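Local structure of putative epoxide hydrolase protein (Klebsiella pneumoniae subsp. pneumoniae, 5BOV) at residues G280-G283 with E289-T292; I248-A253 with V295-D300; F178-W183 with W190-A195; V34-G39 with A48-A53. The protein is a putative epoxide hydrolase of the alpha/beta hydrolase fold and may hydrolyse monoacylglycerols. One frame throughout, in Å; residues are numbered along the deposited sequence.

Overall arrangement
Interactions 1, 2 and 4 join the core of an alpha/beta hydrolase fold, and interaction 3 lies in the helical region inserted after strand 127-133. Along the chain, interaction 4 comes first, then interaction 3; interaction 1 is nested inside the long loop closed by interaction 2. Helix 291-303 serves both interactions 1 and 2, whose centres are about 10 Å apart, and it also packs on helix 50-56 of interaction 4. Interactions 2 and 4 use different strands of one mixed sheet. Interaction 3 is about 23 Å from interaction 2 between centres, but touches interaction 1 where Trp190 meets Glu289, so the helical region is tied to the C-terminal loop of the core.

Interaction 1. Residues G280-G283 with E289-T292; sequences GAVG and EDPT
Gly283, in the loop that follows strand 273-278, the last of the alpha/beta hydrolase sheet, donates its backbone N-H to the carboxylate of Glu289 at the end of the short helix 286-289. In this fold that loop commonly carries the catalytic histidine. The bond from Gly283 N to Glu289 OE1 is 2.8 Å long, with an N-H...O angle of 156°, and it meets the oxygen from above the carboxylate plane, about 40° out of it. A bridging water donates to Ala281 O at 2.9 Å and also approaches OE1, at a doubtfully short distance.

The Glu289 side chain reaches this position with CG anti to the carbonyl carbon (chi1 -65°) and an extended run beyond. Its other oxygen, OE2, is held by Ser187 OG and by the backbone N of Asn285. Together these bonds fix the carboxylate across the turn, and they are consistent with a negative charge there.

Beside this polar centre is a looser touch: Val282 CG2 lies against CB and OD2 of Asp290, with OD2 the nearer at 3.7 Å, the two side chains crossing at about a right angle. Asp290 stands between helices 286-289 and 291-303 as the N-cap of the second, and its OD1 makes a weak bond to Ala293 N. Backbone bonding between Val282 and Asn254 also holds the loop. On the side of the helical region, Trp190 packs on the aliphatic part of Glu289, its CD2 lying against Glu289 CG.

Interaction 2. Residues I248-A253 with V295-D300; sequences ITLEGA and VQAVVD
Asp300, whose CB packs against the end of Ile248, has a carboxylate gripped on both oxygens. Gln296 NE2 donates to Asp300 OD1 over 2.9 Å at an N-H...O angle of 153°, one helical turn earlier on the same helix. The acceptor lies almost exactly in the amide plane of Gln296, whereas the donor stands above the carboxylate plane. Asp300 OD2 forms a salt bridge with Arg276 of strand 273-278, so the acid also ties the helix to the edge of the sheet, and the two grips should restrict rotation of the carboxylate.

The contact proper is apolar. Ile248 extends its CG1 branch anti to the carbonyl carbon (chi1 -61°), which carries CD1 to the helix, 3.7 Å from Asp300 CB and 3.7 Å from the backbone oxygen Ala297 O. One step further along the same face of the strand, Leu250 straddles a single methyl: its CD1 and its CD2 are each 4.0 Å from Ala297 CB. The small alanine thus takes the leucine fork while the CD1 end of the isoleucine reaches the next turn. Thr249, between them, turns to the other side of the sheet and binds Tyr273 OH and His275 ND1.

Helix and strand run nearly antiparallel, at 165°, with axes 9.3 Å apart at closest approach. This is the alpha/beta layering of the hydrolase fold: strand 247-252 lies between strands 127-133 and 273-278, helix 291-303 covers one face, and Val295 and Val298 of that helix lean on neighbouring helix 50-56.

Interaction 3. Residues F178-W183 with W190-A195; sequences FAKFIW and WQFSDA
Trp183 meets both Trp190 and Phe192, forming an aromatic cluster in the helical region inserted after strand 127-133, consistent with the cap that epoxide hydrolases of this fold carry at this point. The rings take up two different relations. Trp183 is edge-to-face with Phe192: its CE3 sits over the centre of the phenyl face, 3.7 Å above the plane, and the ring planes stand at 70°. Toward Trp190 it lies nearly parallel, but the six-membered rings are slid apart with centroids separated by 5.2 Å, so they barely overlap, the closest atoms being Trp183 CZ3 and Trp190 CH2, 3.6 Å apart.

Aliphatic contacts add to the rings. Trp183 CB packs 3.7 Å from Phe192 CZ, and the Lys180 stem runs past the edge of the phenyl ring. Phe192 presents its ring toward the helix because its CG sits between the backbone N and the carbonyl carbon (chi1 59°). An inverse gamma turn centred on Gln191 brings Trp190 and Phe192 close, so that Phe192 CB lies over one face of the Trp190 indole, toward its rim.

The polar part lies at the surface. Lys180, its chain fully extended, forms a salt bridge from NZ to Asp194 OD1 at 2.8 Å, approaching from above the carboxylate plane. A water accepts from the same NZ and donates to Asp194 O, linking helix 175-186 to the start of helix 194-201 a second time. Beyond the cluster, Tyr42 stacks on Trp183, whose indole NE1 is hydrogen-bonded to Pro41 O.

Interaction 4. Residues V34-G39 with A48-A53; sequences VILLHG and AQVAPA
Leu36 fills the contact between strand 32-37 and helix 50-56, the first half of a beta-alpha-beta unit continued by strand 59-74 in the alpha/beta hydrolase core. All of the packing across the two segments passes through one methyl. Leu36 CD1 lies 3.9 Å from Val50 CG1 and 4.1 Å from Ala51 CB, touching two consecutive residues. With CG anti to the carbonyl carbon (chi1 -58°), the leucine stretches out from the sheet to meet them. Val50 answers with its CG1 branch, which stands anti to its backbone N, and the two side chains cross at a slant.

This part is buried and closely surrounded: Val61 and Ala107 of the flanking strands also lie against Leu36, while Phe294 and Val295 of helix 291-303 cover Val50. The outer side is looser. Gln49 is exposed and turned from the strand, its side chain touching Pro291 instead.

At the end of the strand the chain leaves the sheet through His38 and Gly39, the start of a His-Gly-x-Pro sequence that in epoxide hydrolases usually helps to form the oxyanion hole. His38 NE2 is bonded to the backbone N of Leu66. The imidazole is held from its other nitrogen too: His38 ND1 donates to Gly39 O at 2.9 Å, nearly straight at 169° and close to the ring plane.

Interaction 1. Residues G280-G283 with E289-T292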
loop_
_atom_site.group_PDB
_atom_site.type_symbol
_atom_site.label_atom_id
_atom_site.label_comp_id
_atom_site.label_asym_id
_atom_site.label_seq_id
_atom_site.Cartn_x
_atom_site.Cartn_y
_atom_site.Cartn_z
ATOM N N GLY A 280 13.344 -3.646 16.866
ATOM C CA GLY A 280 13.228 -2.368 17.511
ATOM C C GLY A 280 11.825 -1.857 17.746
ATOM O O GLY A 280 10.876 -2.579 17.933
ATOM N N ALA A 281 11.698 -0.561 17.727
ATOM C CA ALA A 281 10.436 0.105 17.985
ATOM C C ALA A 281 9.562 0.063 16.711
ATOM O O ALA A 281 8.481 0.706 16.684
ATOM C CB ALA A 281 10.679 1.582 18.382
ATOM N N VAL A 282 10.010 -0.682 15.679
ATOM C CA VAL A 282 9.326 -0.608 14.300
ATOM C C VAL A 282 7.979 -1.238 14.332
ATOM O O VAL A 282 7.786 -2.404 14.774
ATOM C CB VAL A 282 10.158 -1.297 13.161
ATOM C CG1 VAL A 282 9.503 -1.048 11.813
ATOM C CG2 VAL A 282 11.574 -0.744 13.112
ATOM N N GLY A 283 6.991 -0.475 13.894
ATOM C CA GLY A 283 5.625 -0.836 13.853
ATOM C C GLY A 283 5.084 -1.165 12.467
ATOM O O GLY A 283 5.735 -1.906 11.682
ATOM N N GLU A 289 9.246 4.599 9.406
ATOM C CA GLU A 289 9.814 4.422 10.770
ATOM C C GLU A 289 11.241 3.969 10.747
ATOM O O GLU A 289 11.986 4.309 11.646
ATOM C CB GLU A 289 8.999 3.386 11.527
ATOM C CG GLU A 289 7.574 3.825 11.797
ATOM C CD GLU A 289 6.771 2.713 12.503
ATOM O OE1 GLU A 289 7.298 2.277 13.582
ATOM O OE2 GLU A 289 5.661 2.409 12.043
ATOM N N ASP A 290 11.652 3.174 9.772
ATOM C CA ASP A 290 12.987 2.629 9.645
ATOM C C ASP A 290 13.467 2.649 8.169
ATOM O O ASP A 290 13.660 1.590 7.550
ATOM C CB ASP A 290 13.051 1.217 10.210
ATOM C CG ASP A 290 14.522 0.729 10.464
ATOM O OD1 ASP A 290 15.488 1.384 10.034
ATOM O OD2 ASP A 290 14.590 -0.400 10.961
ATOM N N PRO A 291 13.610 3.833 7.621
ATOM C CA PRO A 291 13.941 3.963 6.203
ATOM C C PRO A 291 15.289 3.285 5.831
ATOM O O PRO A 291 15.371 2.755 4.746
ATOM C CB PRO A 291 13.975 5.478 5.955
ATOM C CG PRO A 291 14.191 6.066 7.324
ATOM C CD PRO A 291 13.444 5.150 8.257
ATOM N N THR A 292 16.267 3.293 6.747
ATOM C CA THR A 292 17.553 2.618 6.454
ATOM C C THR A 292 17.352 1.140 6.179
ATOM O O THR A 292 17.854 0.608 5.196
ATOM C CB THR A 292 18.559 2.860 7.621
ATOM O OG1 THR A 292 18.725 4.276 7.736
ATOM C CG2 THR A 292 19.876 2.244 7.330
HETATM O O HOH W 1 8.911 3.190 15.231
#

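Interaction 2. Residues I248-A253 with V295-D300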
loop_
_atom_site.group_PDB
_atom_site.type_symbol
_atom_site.label_atom_id
_atom_site.label_comp_id
_atom_site.label_asym_id
_atom_site.label_seq_id
_atom_site.Cartn_x
_atom_site.Cartn_y
_atom_site.Cartn_z
ATOM N N ILE A 248 11.342 -10.232 -0.663
ATOM C CA ILE A 248 11.666 -10.131 0.721
ATOM C C ILE A 248 10.455 -9.637 1.480
ATOM O O ILE A 248 9.878 -8.626 1.102
ATOM C CB ILE A 248 12.885 -9.198 1.006
ATOM C CG1 ILE A 248 14.109 -9.780 0.295
ATOM C CG2 ILE A 248 13.083 -9.004 2.465
ATOM C CD1 ILE A 248 15.382 -8.983 0.554
ATOM N N THR A 249 10.066 -10.374 2.514
ATOM C CA THR A 249 9.027 -9.918 3.415
ATOM C C THR A 249 9.676 -9.340 4.693
ATOM O O THR A 249 10.738 -9.733 5.103
ATOM C CB THR A 249 8.027 -11.053 3.794
ATOM O OG1 THR A 249 8.754 -12.131 4.352
ATOM C CG2 THR A 249 7.265 -11.473 2.575
ATOM N N LEU A 250 8.987 -8.325 5.254
ATOM C CA LEU A 250 9.441 -7.615 6.429
ATOM C C LEU A 250 8.362 -7.612 7.494
ATOM O O LEU A 250 7.182 -7.491 7.168
ATOM C CB LEU A 250 9.779 -6.154 6.135
ATOM C CG LEU A 250 10.778 -5.885 5.028
ATOM C CD1 LEU A 250 10.914 -4.369 4.828
ATOM C CD2 LEU A 250 12.116 -6.470 5.421
ATOM N N GLU A 251 8.763 -7.624 8.780
ATOM C CA GLU A 251 7.771 -7.343 9.790
ATOM C C GLU A 251 8.504 -6.614 10.876
ATOM O O GLU A 251 9.675 -6.842 11.093
ATOM C CB GLU A 251 7.209 -8.687 10.278
ATOM C CG GLU A 251 6.072 -8.514 11.259
ATOM C CD GLU A 251 5.000 -7.624 10.678
ATOM O OE1 GLU A 251 4.197 -8.123 9.872
ATOM O OE2 GLU A 251 4.959 -6.376 11.013
ATOM N N GLY A 252 7.753 -5.808 11.628
ATOM C CA GLY A 252 8.321 -5.058 12.761
ATOM C C GLY A 252 7.919 -5.690 14.052
ATOM O O GLY A 252 6.806 -6.266 14.183
ATOM N N ALA A 253 8.770 -5.618 15.077
ATOM C CA ALA A 253 8.456 -6.238 16.373
ATOM C C ALA A 253 7.374 -5.526 17.171
ATOM O O ALA A 253 6.768 -6.096 18.067
ATOM C CB ALA A 253 9.726 -6.288 17.182
ATOM N N VAL A 295 15.288 0.670 2.793
ATOM C CA VAL A 295 16.182 0.804 1.660
ATOM C C VAL A 295 17.057 -0.472 1.453
ATOM O O VAL A 295 17.149 -0.958 0.311
ATOM C CB VAL A 295 17.078 2.028 1.823
ATOM C CG1 VAL A 295 18.180 2.061 0.751
ATOM C CG2 VAL A 295 16.288 3.292 1.754
ATOM N N GLN A 296 17.634 -0.966 2.506
ATOM C CA GLN A 296 18.470 -2.195 2.423
ATOM C C GLN A 296 17.656 -3.356 1.864
ATOM O O GLN A 296 18.126 -4.149 1.045
ATOM C CB GLN A 296 19.100 -2.581 3.766
ATOM C CG GLN A 296 20.194 -3.655 3.630
ATOM C CD GLN A 296 21.380 -3.173 2.854
ATOM O OE1 GLN A 296 22.010 -2.130 3.202
ATOM N NE2 GLN A 296 21.704 -3.840 1.740
ATOM N N ALA A 297 16.413 -3.486 2.339
ATOM C CA ALA A 297 15.541 -4.514 1.800
ATOM C C ALA A 297 15.239 -4.400 0.301
ATOM O O ALA A 297 15.237 -5.393 -0.430
ATOM C CB ALA A 297 14.236 -4.568 2.585
ATOM N N VAL A 298 15.028 -3.194 -0.171
ATOM C CA VAL A 298 14.768 -2.977 -1.608
ATOM C C VAL A 298 16.023 -3.308 -2.417
ATOM O O VAL A 298 15.925 -4.011 -3.404
ATOM C CB VAL A 298 14.308 -1.507 -1.906
ATOM C CG1 VAL A 298 14.259 -1.230 -3.392
ATOM C CG2 VAL A 298 12.920 -1.230 -1.269
ATOM N N VAL A 299 17.173 -2.848 -1.952
ATOM C CA VAL A 299 18.447 -3.142 -2.657
ATOM C C VAL A 299 18.679 -4.690 -2.679
ATOM O O VAL A 299 19.020 -5.266 -3.729
ATOM C CB VAL A 299 19.629 -2.457 -1.982
ATOM C CG1 VAL A 299 20.925 -2.992 -2.530
ATOM C CG2 VAL A 299 19.491 -0.943 -2.144
ATOM N N ASP A 300 18.459 -5.334 -1.540
ATOM C CA ASP A 300 18.662 -6.781 -1.417
ATOM C C ASP A 300 17.696 -7.569 -2.263
ATOM O O ASP A 300 18.083 -8.514 -2.923
ATOM C CB ASP A 300 18.615 -7.219 0.014
ATOM C CG ASP A 300 19.765 -6.693 0.846
ATOM O OD1 ASP A 300 20.808 -6.200 0.314
ATOM O OD2 ASP A 300 19.686 -6.791 2.084
#

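Interaction 3. Residues F178-W183 with W190-A195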
loop_
_atom_site.group_PDB
_atom_site.type_symbol
_atom_site.label_atom_id
_atom_site.label_comp_id
_atom_site.label_asym_id
_atom_site.label_seq_id
_atom_site.Cartn_x
_atom_site.Cartn_y
_atom_site.Cartn_z
ATOM N N PHE A 178 -9.094 10.714 13.578
ATOM C CA PHE A 178 -9.316 9.276 13.458
ATOM C C PHE A 178 -8.048 8.615 12.888
ATOM O O PHE A 178 -7.524 7.673 13.504
ATOM C CB PHE A 178 -10.535 8.966 12.585
ATOM C CG PHE A 178 -10.987 7.533 12.708
ATOM C CD1 PHE A 178 -10.291 6.492 12.148
ATOM C CD2 PHE A 178 -12.137 7.223 13.420
ATOM C CE1 PHE A 178 -10.689 5.168 12.308
ATOM C CE2 PHE A 178 -12.539 5.895 13.559
ATOM C CZ PHE A 178 -11.811 4.858 13.054
ATOM N N ALA A 179 -7.494 9.209 11.840
ATOM C CA ALA A 179 -6.281 8.629 11.261
ATOM C C ALA A 179 -5.143 8.728 12.263
ATOM O O ALA A 179 -4.315 7.807 12.352
ATOM C CB ALA A 179 -5.913 9.322 9.948
ATOM N N LYS A 180 -5.039 9.827 12.999
ATOM C CA LYS A 180 -3.933 9.937 13.938
ATOM C C LYS A 180 -4.027 8.875 15.053
ATOM O O LYS A 180 -3.047 8.308 15.460
ATOM C CB LYS A 180 -3.871 11.359 14.577
ATOM C CG LYS A 180 -2.567 11.634 15.321
ATOM C CD LYS A 180 -2.597 13.103 15.804
ATOM C CE LYS A 180 -1.220 13.559 16.240
ATOM N NZ LYS A 180 -1.198 14.995 16.629
ATOM N N PHE A 181 -5.259 8.635 15.544
ATOM C CA PHE A 181 -5.467 7.589 16.501
ATOM C C PHE A 181 -5.052 6.208 15.956
ATOM O O PHE A 181 -4.365 5.441 16.634
ATOM C CB PHE A 181 -6.952 7.644 16.908
ATOM C CG PHE A 181 -7.332 6.700 18.006
ATOM C CD1 PHE A 181 -7.103 7.014 19.326
ATOM C CD2 PHE A 181 -7.914 5.526 17.716
ATOM C CE1 PHE A 181 -7.479 6.145 20.363
ATOM C CE2 PHE A 181 -8.283 4.659 18.692
ATOM C CZ PHE A 181 -8.023 4.931 20.014
ATOM N N ILE A 182 -5.414 5.962 14.698
ATOM C CA ILE A 182 -5.012 4.758 14.067
ATOM C C ILE A 182 -3.450 4.659 13.992
ATOM O O ILE A 182 -2.874 3.591 14.181
ATOM C CB ILE A 182 -5.640 4.616 12.682
ATOM C CG1 ILE A 182 -7.183 4.393 12.802
ATOM C CG2 ILE A 182 -4.991 3.500 11.894
ATOM C CD1 ILE A 182 -7.602 3.099 13.502
ATOM N N TRP A 183 -2.760 5.748 13.627
ATOM C CA TRP A 183 -1.328 5.681 13.570
ATOM C C TRP A 183 -0.720 5.234 14.899
ATOM O O TRP A 183 0.176 4.415 14.951
ATOM C CB TRP A 183 -0.710 7.052 13.174
ATOM C CG TRP A 183 -0.663 7.470 11.768
ATOM C CD1 TRP A 183 -1.582 7.251 10.826
ATOM C CD2 TRP A 183 0.337 8.309 11.160
ATOM N NE1 TRP A 183 -1.210 7.841 9.655
ATOM C CE2 TRP A 183 -0.045 8.518 9.847
ATOM C CE3 TRP A 183 1.512 8.879 11.617
ATOM C CZ2 TRP A 183 0.695 9.296 8.963
ATOM C CZ3 TRP A 183 2.291 9.618 10.727
ATOM C CH2 TRP A 183 1.884 9.830 9.455
ATOM N N TRP A 190 6.179 4.333 17.918
ATOM C CA TRP A 190 6.649 5.378 17.041
ATOM C C TRP A 190 6.262 6.747 17.589
ATOM O O TRP A 190 5.073 7.146 17.553
ATOM C CB TRP A 190 6.024 5.157 15.643
ATOM C CG TRP A 190 6.466 6.163 14.573
ATOM C CD1 TRP A 190 7.613 6.864 14.533
ATOM C CD2 TRP A 190 5.817 6.358 13.309
ATOM N NE1 TRP A 190 7.673 7.605 13.366
ATOM C CE2 TRP A 190 6.611 7.263 12.565
ATOM C CE3 TRP A 190 4.638 5.881 12.751
ATOM C CZ2 TRP A 190 6.191 7.795 11.360
ATOM C CZ3 TRP A 190 4.245 6.354 11.537
ATOM C CH2 TRP A 190 5.061 7.320 10.818
ATOM N N GLN A 191 7.274 7.532 17.980
ATOM C CA GLN A 191 7.010 8.847 18.529
ATOM C C GLN A 191 6.993 9.909 17.435
ATOM O O GLN A 191 7.776 10.873 17.438
ATOM C CB GLN A 191 8.082 9.117 19.580
ATOM C CG GLN A 191 8.054 8.141 20.745
ATOM C CD GLN A 191 9.160 8.462 21.744
ATOM O OE1 GLN A 191 10.132 7.716 21.847
ATOM N NE2 GLN A 191 9.065 9.592 22.417
ATOM N N PHE A 192 6.086 9.753 16.470
ATOM C CA PHE A 192 5.967 10.678 15.400
ATOM C C PHE A 192 5.483 12.037 15.845
ATOM O O PHE A 192 4.660 12.159 16.749
ATOM C CB PHE A 192 5.026 10.152 14.288
ATOM C CG PHE A 192 3.605 9.848 14.754
ATOM C CD1 PHE A 192 2.674 10.820 14.744
ATOM C CD2 PHE A 192 3.236 8.585 15.152
ATOM C CE1 PHE A 192 1.349 10.541 15.071
ATOM C CE2 PHE A 192 1.961 8.316 15.476
ATOM C CZ PHE A 192 1.039 9.324 15.518
ATOM N N SER A 193 6.012 13.072 15.209
ATOM C CA SER A 193 5.674 14.440 15.593
ATOM C C SER A 193 4.311 14.822 15.075
ATOM O O SER A 193 3.804 14.235 14.088
ATOM C CB SER A 193 6.721 15.450 15.068
ATOM O OG SER A 193 6.651 15.564 13.665
ATOM N N ASP A 194 3.694 15.842 15.679
ATOM C CA ASP A 194 2.448 16.337 15.129
ATOM C C ASP A 194 2.575 16.776 13.695
ATOM O O ASP A 194 1.696 16.627 12.890
ATOM C CB ASP A 194 1.977 17.592 15.915
ATOM C CG ASP A 194 1.644 17.275 17.372
ATOM O OD1 ASP A 194 1.195 16.131 17.656
ATOM O OD2 ASP A 194 1.732 18.159 18.216
ATOM N N ALA A 195 3.719 17.394 13.369
ATOM C CA ALA A 195 3.905 17.895 11.995
ATOM C C ALA A 195 4.056 16.758 11.024
ATOM O O ALA A 195 3.601 16.883 9.913
ATOM C CB ALA A 195 5.144 18.805 11.891
HETATM O O HOH W 2 -0.867 16.600 14.058
#

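Interaction 4. Residues V34-G39 with A48-A53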
loop_
_atom_site.group_PDB
_atom_site.type_symbol
_atom_site.label_atom_id
_atom_site.label_comp_id
_atom_site.label_asym_id
_atom_site.label_seq_id
_atom_site.Cartn_x
_atom_site.Cartn_y
_atom_site.Cartn_z
ATOM N N VAL A 34 11.919 1.528 -9.435
ATOM C CA VAL A 34 11.334 1.052 -8.196
ATOM C C VAL A 34 10.048 1.852 -7.952
ATOM O O VAL A 34 10.080 3.071 -8.100
ATOM C CB VAL A 34 12.272 1.330 -6.988
ATOM C CG1 VAL A 34 11.702 0.779 -5.719
ATOM C CG2 VAL A 34 13.655 0.788 -7.218
ATOM N N ILE A 35 8.953 1.165 -7.620
ATOM C CA ILE A 35 7.663 1.798 -7.351
ATOM C C ILE A 35 7.307 1.478 -5.906
ATOM O O ILE A 35 7.284 0.296 -5.513
ATOM C CB ILE A 35 6.552 1.335 -8.323
ATOM C CG1 ILE A 35 6.995 1.627 -9.774
ATOM C CG2 ILE A 35 5.239 2.033 -7.968
ATOM C CD1 ILE A 35 6.037 1.106 -10.815
ATOM N N LEU A 36 7.112 2.538 -5.127
ATOM C CA LEU A 36 6.941 2.435 -3.681
ATOM C C LEU A 36 5.504 2.821 -3.404
ATOM O O LEU A 36 5.093 3.950 -3.640
ATOM C CB LEU A 36 7.905 3.382 -2.945
ATOM C CG LEU A 36 9.405 3.164 -3.251
ATOM C CD1 LEU A 36 10.237 4.282 -2.602
ATOM C CD2 LEU A 36 9.882 1.785 -2.823
ATOM N N LEU A 37 4.778 1.909 -2.720
ATOM C CA LEU A 37 3.347 2.091 -2.512
ATOM C C LEU A 37 3.001 2.196 -1.046
ATOM O O LEU A 37 3.306 1.284 -0.217
ATOM C CB LEU A 37 2.618 0.900 -3.145
ATOM C CG LEU A 37 2.813 0.674 -4.642
ATOM C CD1 LEU A 37 2.047 -0.558 -5.102
ATOM C CD2 LEU A 37 2.430 1.890 -5.484
ATOM N N HIS A 38 2.295 3.270 -0.691
ATOM C CA HIS A 38 1.915 3.488 0.708
ATOM C C HIS A 38 0.655 2.712 1.098
ATOM O O HIS A 38 -0.008 2.108 0.241
ATOM C CB HIS A 38 1.733 4.985 0.928
ATOM C CG HIS A 38 0.545 5.586 0.232
ATOM N ND1 HIS A 38 -0.739 5.454 0.723
ATOM C CD2 HIS A 38 0.422 6.228 -0.952
ATOM C CE1 HIS A 38 -1.596 6.023 -0.114
ATOM N NE2 HIS A 38 -0.908 6.544 -1.111
ATOM N N GLY A 39 0.342 2.816 2.388
ATOM C CA GLY A 39 -0.800 2.186 2.960
ATOM C C GLY A 39 -1.821 3.167 3.513
ATOM O O GLY A 39 -1.724 4.389 3.287
ATOM N N ALA A 48 9.562 9.474 1.993
ATOM C CA ALA A 48 10.305 10.720 1.782
ATOM C C ALA A 48 11.765 10.560 2.053
ATOM O O ALA A 48 12.572 11.400 1.574
ATOM C CB ALA A 48 9.722 11.843 2.619
ATOM N N GLN A 49 12.164 9.639 2.917
ATOM C CA GLN A 49 13.579 9.312 3.144
ATOM C C GLN A 49 14.057 8.131 2.333
ATOM O O GLN A 49 15.172 8.169 1.742
ATOM C CB GLN A 49 13.909 9.129 4.620
ATOM C CG GLN A 49 13.624 10.394 5.376
ATOM C CD GLN A 49 13.974 10.258 6.867
ATOM O OE1 GLN A 49 13.317 9.541 7.623
ATOM N NE2 GLN A 49 14.995 11.022 7.322
ATOM N N VAL A 50 13.225 7.129 2.178
ATOM C CA VAL A 50 13.595 5.961 1.368
ATOM C C VAL A 50 13.879 6.336 -0.066
ATOM O O VAL A 50 14.890 5.887 -0.657
ATOM C CB VAL A 50 12.460 4.908 1.398
ATOM C CG1 VAL A 50 12.650 3.807 0.365
ATOM C CG2 VAL A 50 12.285 4.349 2.791
ATOM N N ALA A 51 13.011 7.149 -0.676
ATOM C CA ALA A 51 13.138 7.388 -2.104
ATOM C C ALA A 51 14.417 8.150 -2.493
ATOM O O ALA A 51 15.128 7.713 -3.392
ATOM C CB ALA A 51 11.852 8.078 -2.624
ATOM N N PRO A 52 14.797 9.241 -1.778
ATOM C CA PRO A 52 15.984 9.907 -2.213
ATOM C C PRO A 52 17.213 9.059 -1.949
ATOM O O PRO A 52 18.188 9.194 -2.696
ATOM C CB PRO A 52 16.021 11.196 -1.374
ATOM C CG PRO A 52 14.622 11.417 -0.924
ATOM C CD PRO A 52 13.972 10.103 -0.892
ATOM N N ALA A 53 17.172 8.208 -0.923
ATOM C CA ALA A 53 18.316 7.329 -0.654
ATOM C C ALA A 53 18.490 6.346 -1.806
ATOM O O ALA A 53 19.622 6.101 -2.266
ATOM C CB ALA A 53 18.107 6.533 0.630
#